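Local coordinates for protein succinyl-CoA ligase (ADP-forming) subunit alpha (Methanosaeta concilii, PDB 6HXI) that binds coenzyme A, in part through a Rossmann-like domain, and belongs to the succinyl-CoA synthetase family, with a citrate synthase-like region toward its C terminus, at residues D10-Y20 against R37-P48; D82-A93 against T105-V116. One frame throughout, in Å; residues are numbered along the deposited sequence.

From the N terminus, the chain runs up strand 15-18, turns into helix 22-34 and returns in strand 42-46. Interaction 1 closes this loop, a beta-alpha-beta unit whose two strands are neighbours. After a beta hairpin and helix 71-77 the chain enters strand 83-86, passes through helix 93-102 and comes back as strand 108-111, the loop closed by interaction 2. The contacts therefore follow in series, neither nested nor crossed. They meet where strands 15-18 and 83-86 lie side by side: Tyr18 N is 2.7 Å from Val85 O, a probable hydrogen bond. Together they build four adjacent parallel strands of one mixed sheet, with coenzyme A at their C-terminal ends.

Interaction 1: residues D10-Y20 against R37-P48; sequences DINTKAFVYGY and RSSPSISAIINP
Lys14 turns CG beside its backbone N (chi1 -73°) and bends at chi2, which lays the chain past Ser43 OG toward the 37-48 segment; Arg37, bent at chi3 (51°), brings its guanidinium against the 11-13 turn. Both frame the entry to a parallel strand pair, 15-18 with 42-46, in the beta-alpha-beta unit of a Rossmann-like domain. Lys14 NZ donates to Pro40 O at 2.8 Å, in the carbonyl plane, and to Ser39 OG. Arg37 NH2 meets Thr13 O, at the guanidinium edge, at 3.1 Å from above the carbonyl plane, while Ile11 O sits over the centre of one guanidinium face and Ser41 CB over the opposite face, offset toward the rim; NE also binds Ser39 O and NH1 reaches Ala148 O, which together fix the group's rotation. Between Ala15 and Phe16 the register slips by one residue, a beta bulge. Beyond it the ladder is regular, with Ile46 N to Val17 O and Gly19 N to Ile46 O both at 2.8 Å. On the face carrying Phe16 and Tyr18, Ile46 meets both aromatic side chains: CD1 touches Phe16 CB at 3.7 Å and CG2 meets Tyr18 CD2 at 3.5 Å. Ala44 CB lies at the Phe16 ring edge. On the other face Ile42 CD1 packs against Val17 CG2, with Met28 of helix 22-34 on Ile42. Farther along, Tyr18 OH touches Pro48 CG at 3.5 Å.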
loop_
_atom_site.group_PDB
_atom_site.type_symbol
_atom_site.label_atom_id
_atom_site.label_comp_id
_atom_site.label_asym_id
_atom_site.label_seq_id
_atom_site.Cartn_x
_atom_site.Cartn_y
_atom_site.Cartn_z
ATOM N N ASP B 10 20.168 29.438 43.132
ATOM C CA ASP B 10 19.063 30.277 43.555
ATOM C C ASP B 10 17.849 29.996 42.671
ATOM O O ASP B 10 17.858 29.066 41.848
ATOM C CB ASP B 10 19.453 31.773 43.590
ATOM C CG ASP B 10 20.056 32.350 42.317
ATOM O OD1 ASP B 10 19.501 32.089 41.213
ATOM O OD2 ASP B 10 21.031 33.139 42.427
ATOM N N ILE B 11 16.807 30.807 42.848
ATOM C CA ILE B 11 15.555 30.707 42.135
ATOM C C ILE B 11 15.722 31.111 40.656
ATOM O O ILE B 11 14.818 30.870 39.869
ATOM C CB ILE B 11 14.469 31.498 42.919
ATOM C CG1 ILE B 11 13.056 30.979 42.580
ATOM C CG2 ILE B 11 14.604 33.014 42.750
ATOM C CD1 ILE B 11 12.069 30.866 43.759
ATOM N N ASN B 12 16.880 31.696 40.276
ATOM C CA ASN B 12 17.152 32.080 38.883
ATOM C C ASN B 12 18.146 31.134 38.179
ATOM O O ASN B 12 18.459 31.337 36.999
ATOM C CB ASN B 12 17.596 33.540 38.777
ATOM C CG ASN B 12 16.580 34.519 39.308
ATOM O OD1 ASN B 12 15.474 34.660 38.770
ATOM N ND2 ASN B 12 16.929 35.196 40.396
ATOM N N THR B 13 18.616 30.092 38.892
ATOM C CA THR B 13 19.533 29.067 38.361
ATOM C C THR B 13 18.904 28.299 37.190
ATOM O O THR B 13 17.784 27.805 37.295
ATOM C CB THR B 13 19.961 28.131 39.479
ATOM O OG1 THR B 13 20.719 28.884 40.417
ATOM C CG2 THR B 13 20.771 26.958 38.992
ATOM N N LYS B 14 19.643 28.235 36.086
ATOM C CA LYS B 14 19.313 27.518 34.859
ATOM C C LYS B 14 20.384 26.438 34.656
ATOM O O LYS B 14 21.579 26.661 34.920
ATOM C CB LYS B 14 19.219 28.481 33.666
ATOM C CG LYS B 14 17.975 29.353 33.684
ATOM C CD LYS B 14 16.712 28.577 33.324
ATOM C CE LYS B 14 15.576 29.500 32.978
ATOM N NZ LYS B 14 14.485 28.777 32.281
ATOM N N ALA B 15 19.942 25.261 34.247
ATOM C CA ALA B 15 20.794 24.098 34.152
ATOM C C ALA B 15 20.619 23.285 32.875
ATOM O O ALA B 15 19.595 23.384 32.195
ATOM C CB ALA B 15 20.542 23.184 35.358
ATOM N N PHE B 16 21.628 22.436 32.595
ATOM C CA PHE B 16 21.602 21.440 31.549
ATOM C C PHE B 16 21.572 20.119 32.266
ATOM O O PHE B 16 22.194 19.966 33.313
ATOM C CB PHE B 16 22.861 21.483 30.684
ATOM C CG PHE B 16 23.122 22.765 29.929
ATOM C CD1 PHE B 16 22.177 23.273 29.041
ATOM C CD2 PHE B 16 24.345 23.408 30.032
ATOM C CE1 PHE B 16 22.443 24.425 28.295
ATOM C CE2 PHE B 16 24.597 24.580 29.316
ATOM C CZ PHE B 16 23.654 25.068 28.427
ATOM N N VAL B 17 20.822 19.178 31.734
ATOM C CA VAL B 17 20.800 17.826 32.249
ATOM C C VAL B 17 21.505 17.016 31.176
ATOM O O VAL B 17 21.003 16.924 30.055
ATOM C CB VAL B 17 19.363 17.305 32.553
ATOM C CG1 VAL B 17 19.383 15.804 32.892
ATOM C CG2 VAL B 17 18.720 18.098 33.681
ATOM N N TYR B 18 22.701 16.511 31.480
ATOM C CA TYR B 18 23.466 15.654 30.570
ATOM C C TYR B 18 22.997 14.215 30.818
ATOM O O TYR B 18 23.160 13.680 31.928
ATOM C CB TYR B 18 24.998 15.772 30.798
ATOM C CG TYR B 18 25.776 15.027 29.737
ATOM C CD1 TYR B 18 25.932 13.646 29.803
ATOM C CD2 TYR B 18 26.275 15.689 28.615
ATOM C CE1 TYR B 18 26.571 12.945 28.795
ATOM C CE2 TYR B 18 26.933 14.994 27.603
ATOM C CZ TYR B 18 27.065 13.621 27.694
ATOM O OH TYR B 18 27.717 12.924 26.717
ATOM N N GLY B 19 22.424 13.613 29.782
ATOM C CA GLY B 19 21.905 12.255 29.830
ATOM C C GLY B 19 20.397 12.276 29.782
ATOM O O GLY B 19 19.775 13.097 30.452
ATOM N N TYR B 20 19.799 11.365 29.005
ATOM C CA TYR B 20 18.350 11.306 28.847
ATOM C C TYR B 20 17.662 10.646 30.027
ATOM O O TYR B 20 17.203 9.519 29.940
ATOM C CB TYR B 20 17.965 10.664 27.494
ATOM C CG TYR B 20 16.586 11.061 27.016
ATOM C CD1 TYR B 20 16.187 12.394 27.001
ATOM C CD2 TYR B 20 15.662 10.099 26.612
ATOM C CE1 TYR B 20 14.906 12.761 26.593
ATOM C CE2 TYR B 20 14.389 10.461 26.179
ATOM C CZ TYR B 20 14.030 11.797 26.131
ATOM O OH TYR B 20 12.767 12.158 25.723
ATOM N N ARG B 37 8.313 28.831 41.041
ATOM C CA ARG B 37 9.337 29.432 40.190
ATOM C C ARG B 37 8.707 30.019 38.941
ATOM O O ARG B 37 7.713 29.482 38.433
ATOM C CB ARG B 37 10.410 28.402 39.779
ATOM C CG ARG B 37 11.493 28.157 40.825
ATOM C CD ARG B 37 12.667 27.346 40.278
ATOM N NE ARG B 37 13.190 27.911 39.029
ATOM C CZ ARG B 37 14.477 28.031 38.727
ATOM N NH1 ARG B 37 15.409 27.621 39.582
ATOM N NH2 ARG B 37 14.844 28.583 37.580
ATOM N N SER B 38 9.278 31.129 38.453
ATOM C CA SER B 38 8.780 31.798 37.251
ATOM C C SER B 38 9.106 30.970 36.027
ATOM O O SER B 38 8.242 30.771 35.172
ATOM C CB SER B 38 9.345 33.213 37.126
ATOM O OG SER B 38 10.729 33.289 37.436
ATOM N N SER B 39 10.324 30.427 35.980
ATOM C CA SER B 39 10.761 29.620 34.847
ATOM C C SER B 39 11.282 28.227 35.257
ATOM O O SER B 39 11.796 28.071 36.371
ATOM C CB SER B 39 11.844 30.372 34.063
ATOM O OG SER B 39 11.872 29.977 32.699
ATOM N N PRO B 40 11.245 27.223 34.344
ATOM C CA PRO B 40 11.862 25.926 34.663
ATOM C C PRO B 40 13.370 26.080 34.936
ATOM O O PRO B 40 14.018 26.971 34.379
ATOM C CB PRO B 40 11.634 25.125 33.380
ATOM C CG PRO B 40 10.457 25.770 32.732
ATOM C CD PRO B 40 10.688 27.211 32.971
ATOM N N SER B 41 13.921 25.236 35.797
ATOM C CA SER B 41 15.347 25.278 36.149
ATOM C C SER B 41 16.248 24.641 35.065
ATOM O O SER B 41 17.459 24.601 35.251
ATOM C CB SER B 41 15.574 24.547 37.465
ATOM O OG SER B 41 15.219 23.180 37.332
ATOM N N ILE B 42 15.653 24.102 33.981
ATOM C CA ILE B 42 16.353 23.401 32.912
ATOM C C ILE B 42 16.212 24.175 31.607
ATOM O O ILE B 42 15.096 24.343 31.118
ATOM C CB ILE B 42 15.818 21.950 32.746
ATOM C CG1 ILE B 42 16.001 21.117 34.041
ATOM C CG2 ILE B 42 16.419 21.265 31.508
ATOM C CD1 ILE B 42 15.201 19.770 34.041
ATOM N N SER B 43 17.345 24.601 31.036
ATOM C CA SER B 43 17.387 25.302 29.756
ATOM C C SER B 43 17.399 24.253 28.630
ATOM O O SER B 43 16.681 24.419 27.643
ATOM C CB SER B 43 18.629 26.188 29.675
ATOM O OG SER B 43 18.524 27.321 30.518
ATOM N N ALA B 44 18.212 23.166 28.777
ATOM C CA ALA B 44 18.304 22.113 27.757
ATOM C C ALA B 44 18.743 20.770 28.318
ATOM O O ALA B 44 19.313 20.683 29.412
ATOM C CB ALA B 44 19.260 22.531 26.627
ATOM N N ILE B 45 18.512 19.724 27.528
ATOM C CA ILE B 45 18.960 18.373 27.814
ATOM C C ILE B 45 20.110 18.106 26.857
ATOM O O ILE B 45 20.059 18.545 25.706
ATOM C CB ILE B 45 17.823 17.347 27.657
ATOM C CG1 ILE B 45 16.650 17.691 28.599
ATOM C CG2 ILE B 45 18.306 15.912 27.886
ATOM C CD1 ILE B 45 15.359 17.533 27.951
ATOM N N ILE B 46 21.150 17.406 27.322
ATOM C CA ILE B 46 22.234 17.032 26.436
ATOM C C ILE B 46 22.097 15.513 26.257
ATOM O O ILE B 46 22.172 14.764 27.231
ATOM C CB ILE B 46 23.642 17.535 26.903
ATOM C CG1 ILE B 46 23.610 19.061 27.196
ATOM C CG2 ILE B 46 24.700 17.215 25.838
ATOM C CD1 ILE B 46 24.695 19.559 28.083
ATOM N N ASN B 47 21.753 15.083 25.044
ATOM C CA ASN B 47 21.556 13.691 24.699
ATOM C C ASN B 47 22.589 13.314 23.620
ATOM O O ASN B 47 22.456 13.716 22.458
ATOM C CB ASN B 47 20.118 13.445 24.240
ATOM C CG ASN B 47 19.750 11.990 24.034
ATOM O OD1 ASN B 47 20.586 11.088 24.018
ATOM N ND2 ASN B 47 18.480 11.735 23.831
ATOM N N PRO B 48 23.622 12.529 23.997
ATOM C CA PRO B 48 24.687 12.208 23.024
ATOM C C PRO B 48 24.252 11.393 21.813
ATOM O O PRO B 48 24.943 11.398 20.785
ATOM C CB PRO B 48 25.747 11.507 23.850
ATOM C CG PRO B 48 25.097 11.178 25.122
ATOM C CD PRO B 48 23.916 11.996 25.341
HETATM O O HOH W 1 16.239 28.686 29.321
#

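Interaction 2: residues D82-A93 against T105-V116; sequences DVMVNFASHRSA and TIRIVAVIAEGV. With COA (coenzyme A), chain G.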
loop_
_atom_site.group_PDB
_atom_site.type_symbol
_atom_site.label_atom_id
_atom_site.label_comp_id
_atom_site.label_asym_id
_atom_site.label_seq_id
_atom_site.Cartn_x
_atom_site.Cartn_y
_atom_site.Cartn_z
ATOM N N ASP B 82 24.373 27.872 33.988
ATOM C CA ASP B 82 25.699 27.769 34.621
ATOM C C ASP B 82 25.904 26.461 35.422
ATOM O O ASP B 82 26.964 26.243 36.011
ATOM C CB ASP B 82 25.991 29.017 35.479
ATOM C CG ASP B 82 25.313 29.048 36.838
ATOM O OD1 ASP B 82 24.121 28.658 36.924
ATOM O OD2 ASP B 82 25.963 29.488 37.816
ATOM N N VAL B 83 24.879 25.600 35.429
ATOM C CA VAL B 83 24.906 24.316 36.107
ATOM C C VAL B 83 24.745 23.176 35.099
ATOM O O VAL B 83 23.883 23.273 34.230
ATOM C CB VAL B 83 23.808 24.243 37.203
ATOM C CG1 VAL B 83 23.780 22.868 37.870
ATOM C CG2 VAL B 83 23.993 25.335 38.245
ATOM N N MET B 84 25.536 22.085 35.250
ATOM C CA MET B 84 25.311 20.853 34.504
ATOM C C MET B 84 25.082 19.692 35.475
ATOM O O MET B 84 25.920 19.442 36.342
ATOM C CB MET B 84 26.425 20.506 33.505
ATOM C CG MET B 84 26.037 19.297 32.641
ATOM S SD MET B 84 27.171 18.911 31.303
ATOM C CE MET B 84 28.166 17.585 32.048
ATOM N N VAL B 85 23.932 18.980 35.323
ATOM C CA VAL B 85 23.576 17.780 36.093
ATOM C C VAL B 85 23.995 16.648 35.191
ATOM O O VAL B 85 23.386 16.446 34.136
ATOM C CB VAL B 85 22.077 17.737 36.497
ATOM C CG1 VAL B 85 21.769 16.493 37.320
ATOM C CG2 VAL B 85 21.663 19.012 37.254
ATOM N N ASN B 86 25.128 15.987 35.537
ATOM C CA ASN B 86 25.764 14.963 34.725
ATOM C C ASN B 86 25.374 13.546 35.105
ATOM O O ASN B 86 25.869 13.006 36.103
ATOM C CB ASN B 86 27.294 15.161 34.741
ATOM C CG ASN B 86 28.064 14.311 33.750
ATOM O OD1 ASN B 86 27.503 13.538 32.996
ATOM N ND2 ASN B 86 29.366 14.483 33.681
ATOM N N PHE B 87 24.510 12.926 34.284
ATOM C CA PHE B 87 24.067 11.535 34.471
ATOM C C PHE B 87 24.819 10.550 33.590
ATOM O O PHE B 87 24.333 9.450 33.374
ATOM C CB PHE B 87 22.570 11.383 34.209
ATOM C CG PHE B 87 21.693 11.928 35.297
ATOM C CD1 PHE B 87 21.448 11.187 36.449
ATOM C CD2 PHE B 87 21.017 13.132 35.129
ATOM C CE1 PHE B 87 20.609 11.680 37.453
ATOM C CE2 PHE B 87 20.175 13.619 36.133
ATOM C CZ PHE B 87 20.008 12.904 37.307
ATOM N N ALA B 88 26.009 10.917 33.099
ATOM C CA ALA B 88 26.842 10.001 32.301
ATOM C C ALA B 88 27.279 8.835 33.194
ATOM O O ALA B 88 27.386 9.011 34.404
ATOM C CB ALA B 88 28.068 10.740 31.781
ATOM N N SER B 89 27.518 7.657 32.623
ATOM C CA SER B 89 27.993 6.497 33.400
ATOM C C SER B 89 29.444 6.766 33.949
ATOM O O SER B 89 30.089 7.750 33.560
ATOM C CB SER B 89 28.009 5.244 32.517
ATOM O OG SER B 89 29.245 5.133 31.826
ATOM N N HIS B 90 29.972 5.857 34.787
ATOM C CA HIS B 90 31.326 5.996 35.323
ATOM C C HIS B 90 32.390 5.919 34.229
ATOM O O HIS B 90 33.517 6.349 34.426
ATOM C CB HIS B 90 31.580 4.987 36.451
ATOM C CG HIS B 90 31.646 3.548 36.047
ATOM N ND1 HIS B 90 30.502 2.754 35.981
ATOM C CD2 HIS B 90 32.723 2.768 35.800
ATOM C CE1 HIS B 90 30.922 1.542 35.646
ATOM N NE2 HIS B 90 32.246 1.499 35.522
ATOM N N ARG B 91 32.003 5.390 33.067
ATOM C CA ARG B 91 32.871 5.241 31.908
ATOM C C ARG B 91 32.974 6.535 31.122
ATOM O O ARG B 91 33.962 6.725 30.419
ATOM C CB ARG B 91 32.386 4.084 31.009
ATOM C CG ARG B 91 32.492 2.712 31.690
ATOM C CD ARG B 91 31.792 1.610 30.893
ATOM N NE ARG B 91 30.366 1.877 30.851
ATOM C CZ ARG B 91 29.492 1.463 31.757
ATOM N NH1 ARG B 91 28.241 1.852 31.692
ATOM N NH2 ARG B 91 29.863 0.636 32.720
ATOM N N SER B 92 31.999 7.448 31.282
ATOM C CA SER B 92 31.911 8.703 30.531
ATOM C C SER B 92 31.918 9.972 31.380
ATOM O O SER B 92 31.999 11.072 30.833
ATOM C CB SER B 92 30.657 8.689 29.664
ATOM O OG SER B 92 30.755 7.672 28.683
ATOM N N ALA B 93 31.778 9.820 32.702
ATOM C CA ALA B 93 31.708 10.913 33.668
ATOM C C ALA B 93 32.882 11.876 33.572
ATOM O O ALA B 93 32.650 13.084 33.554
ATOM C CB ALA B 93 31.581 10.359 35.070
ATOM N N THR B 105 30.811 29.380 30.390
ATOM C CA THR B 105 29.500 29.659 30.999
ATOM C C THR B 105 29.097 28.687 32.103
ATOM O O THR B 105 28.220 29.023 32.892
ATOM C CB THR B 105 28.421 29.750 29.928
ATOM O OG1 THR B 105 28.422 28.534 29.174
ATOM C CG2 THR B 105 28.606 30.984 29.007
ATOM N N ILE B 106 29.716 27.496 32.178
ATOM C CA ILE B 106 29.368 26.531 33.232
ATOM C C ILE B 106 30.277 26.739 34.444
ATOM O O ILE B 106 31.490 26.881 34.292
ATOM C CB ILE B 106 29.311 25.069 32.703
ATOM C CG1 ILE B 106 28.123 24.904 31.739
ATOM C CG2 ILE B 106 29.211 24.032 33.835
ATOM C CD1 ILE B 106 28.391 24.011 30.558
ATOM N N ARG B 107 29.669 26.800 35.634
ATOM C CA ARG B 107 30.333 27.021 36.921
ATOM C C ARG B 107 30.249 25.785 37.847
ATOM O O ARG B 107 31.196 25.504 38.579
ATOM C CB ARG B 107 29.709 28.262 37.583
ATOM C CG ARG B 107 30.245 28.610 38.959
ATOM C CD ARG B 107 29.378 29.666 39.592
ATOM N NE ARG B 107 29.602 29.761 41.033
ATOM C CZ ARG B 107 28.631 29.799 41.940
ATOM N NH1 ARG B 107 27.356 29.756 41.562
ATOM N NH2 ARG B 107 28.925 29.884 43.228
ATOM N N ILE B 108 29.107 25.046 37.807
ATOM C CA ILE B 108 28.863 23.870 38.653
ATOM C C ILE B 108 28.540 22.626 37.825
ATOM O O ILE B 108 27.720 22.689 36.904
ATOM C CB ILE B 108 27.759 24.157 39.720
ATOM C CG1 ILE B 108 28.079 25.395 40.585
ATOM C CG2 ILE B 108 27.481 22.931 40.610
ATOM C CD1 ILE B 108 26.932 26.313 40.735
ATOM N N VAL B 109 29.202 21.494 38.155
ATOM C CA VAL B 109 28.932 20.206 37.554
ATOM C C VAL B 109 28.666 19.236 38.699
ATOM O O VAL B 109 29.498 19.117 39.596
ATOM C CB VAL B 109 30.031 19.658 36.585
ATOM C CG1 VAL B 109 29.541 18.406 35.867
ATOM C CG2 VAL B 109 30.495 20.710 35.582
ATOM N N ALA B 110 27.507 18.561 38.673
ATOM C CA ALA B 110 27.151 17.533 39.639
ATOM C C ALA B 110 27.324 16.196 38.938
ATOM O O ALA B 110 26.676 15.958 37.913
ATOM C CB ALA B 110 25.701 17.712 40.092
ATOM N N VAL B 111 28.252 15.372 39.429
ATOM C CA VAL B 111 28.589 14.049 38.891
ATOM C C VAL B 111 27.836 12.980 39.687
ATOM O O VAL B 111 28.148 12.735 40.847
ATOM C CB VAL B 111 30.126 13.789 38.846
ATOM C CG1 VAL B 111 30.436 12.487 38.122
ATOM C CG2 VAL B 111 30.872 14.950 38.191
ATOM N N ILE B 112 26.863 12.339 39.058
ATOM C CA ILE B 112 26.016 11.329 39.698
ATOM C C ILE B 112 26.665 9.932 39.710
ATOM O O ILE B 112 26.420 9.170 40.644
ATOM C CB ILE B 112 24.589 11.287 39.038
ATOM C CG1 ILE B 112 23.929 12.708 38.890
ATOM C CG2 ILE B 112 23.638 10.302 39.715
ATOM C CD1 ILE B 112 23.839 13.639 40.055
ATOM N N ALA B 113 27.441 9.584 38.668
ATOM C CA ALA B 113 28.010 8.249 38.523
ATOM C C ALA B 113 28.799 7.753 39.703
ATOM O O ALA B 113 29.565 8.489 40.316
ATOM C CB ALA B 113 28.859 8.154 37.265
ATOM N N GLU B 114 28.583 6.483 40.021
ATOM C CA GLU B 114 29.279 5.730 41.039
ATOM C C GLU B 114 30.283 4.849 40.275
ATOM O O GLU B 114 29.971 4.377 39.170
ATOM C CB GLU B 114 28.284 4.855 41.811
ATOM C CG GLU B 114 28.919 4.218 43.049
ATOM C CD GLU B 114 28.012 3.717 44.162
ATOM O OE1 GLU B 114 28.392 3.882 45.346
ATOM O OE2 GLU B 114 26.951 3.122 43.857
ATOM N N GLY B 115 31.485 4.686 40.842
ATOM C CA GLY B 115 32.547 3.870 40.270
ATOM C C GLY B 115 33.525 4.603 39.379
ATOM O O GLY B 115 34.102 3.996 38.472
ATOM N N VAL B 116 33.677 5.919 39.596
ATOM C CA VAL B 116 34.616 6.773 38.863
ATOM C C VAL B 116 36.021 6.598 39.479
ATOM O O VAL B 116 36.159 6.714 40.700
ATOM C CB VAL B 116 34.167 8.269 38.839
ATOM C CG1 VAL B 116 35.186 9.158 38.121
ATOM C CG2 VAL B 116 32.783 8.429 38.206
HETATM N N1A COA G . 24.576 -0.397 21.783
HETATM C C2A COA G . 25.740 -0.097 22.369
HETATM N N3A COA G . 25.954 0.498 23.551
HETATM C C4A COA G . 24.797 0.856 24.128
HETATM C C5A COA G . 23.523 0.622 23.641
HETATM C C6A COA G . 23.426 -0.073 22.419
HETATM N N6A COA G . 22.269 -0.452 21.878
HETATM N N7A COA G . 22.571 1.219 24.453
HETATM C C8A COA G . 23.275 1.780 25.402
HETATM N N9A COA G . 24.630 1.607 25.269
HETATM C C1B COA G . 25.687 2.136 26.129
HETATM C C2B COA G . 25.688 3.648 26.320
HETATM O O2B COA G . 26.323 4.307 25.222
HETATM C C3B COA G . 26.498 3.763 27.615
HETATM O O3B COA G . 27.918 3.646 27.377
HETATM P P3B COA G . 29.030 4.287 28.323
HETATM O O7A COA G . 28.749 3.813 29.709
HETATM O O8A COA G . 30.335 3.822 27.782
HETATM O O9A COA G . 28.913 5.810 28.133
HETATM C C4B COA G . 26.151 2.483 28.386
HETATM O O4B COA G . 25.550 1.589 27.426
HETATM C C5B COA G . 25.235 2.670 29.569
HETATM O O5B COA G . 24.167 3.548 29.163
HETATM P P1A COA G . 23.619 4.735 30.145
HETATM O O1A COA G . 22.299 5.286 29.748
HETATM O O2A COA G . 24.671 5.807 30.388
HETATM O O3A COA G . 23.496 3.811 31.440
HETATM P P2A COA G . 22.877 3.820 32.906
HETATM O O4A COA G . 21.496 3.300 32.866
HETATM O O5A COA G . 23.771 2.910 33.716
HETATM O O6A COA G . 22.925 5.349 33.443
HETATM C CBP COA G . 23.651 6.362 35.540
HETATM C CCP COA G . 24.063 5.883 34.144
HETATM C CDP COA G . 24.890 6.950 36.229
HETATM C CEP COA G . 22.553 7.442 35.460
HETATM C CAP COA G . 23.113 5.146 36.344
HETATM O OAP COA G . 23.969 4.025 36.212
HETATM C C9P COA G . 22.813 5.380 37.819
HETATM O O9P COA G . 21.753 5.913 38.154
HETATM N N8P COA G . 23.742 4.968 38.698
HETATM C C7P COA G . 23.639 5.211 40.130
HETATM C C6P COA G . 24.728 6.126 40.619
HETATM C C5P COA G . 24.696 6.305 42.119
HETATM O O5P COA G . 24.270 5.414 42.851
HETATM N N4P COA G . 25.127 7.477 42.583
HETATM C C3P COA G . 25.059 7.846 43.991
HETATM C C2P COA G . 23.689 8.347 44.400
HETATM S S1P COA G . 23.880 8.938 46.105
HETATM O O HOH W 2 27.745 10.999 36.251
#
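Asp82 O accepts from both Arg107 N (2.8 Å) and Ile108 N beside a parallel strand pair, 83-86 with 108-111, in a Rossmann-like beta-alpha-beta unit; the backbone bonds run on to Ile112 N on Asn86 O at 3.2 Å. Water 2 donates to Asn86 O and Ala88 O and accepts from Ala113 N, linking the loops that follow the two strands. Asn86 OD1 closes an Asx turn onto Ala88 N, and its ND2 is hydrogen-bonded to Thr96 and Thr97 of helix 93-102. These loops hold coenzyme A: Ile112 O takes the N4P hydrogen at 2.9 Å, the N-H pointing almost straight at it (172°), while COA O7A of the 3'-phosphate receives bonds from Ser89 OG, Arg91 NE and Arg91 NH1. Ser92 OG binds COA O9A at 2.7 Å and is also hydrogen-bonded to Lys479 of the second subunit. Ile112, with CG1 beside its backbone N (chi1 -49°), sets that carbon over one face of the Phe87 ring, 4.1 Å from the centroid, a CH-pi contact; COA CEP lies at the ring's edge. On the Met84 and Asn86 face, Met84 CE reaches Val109 CG1. At the start of helix 93-102, Ala93 CB rests 3.9 Å from both Val111 CG1 and Val116 CG2.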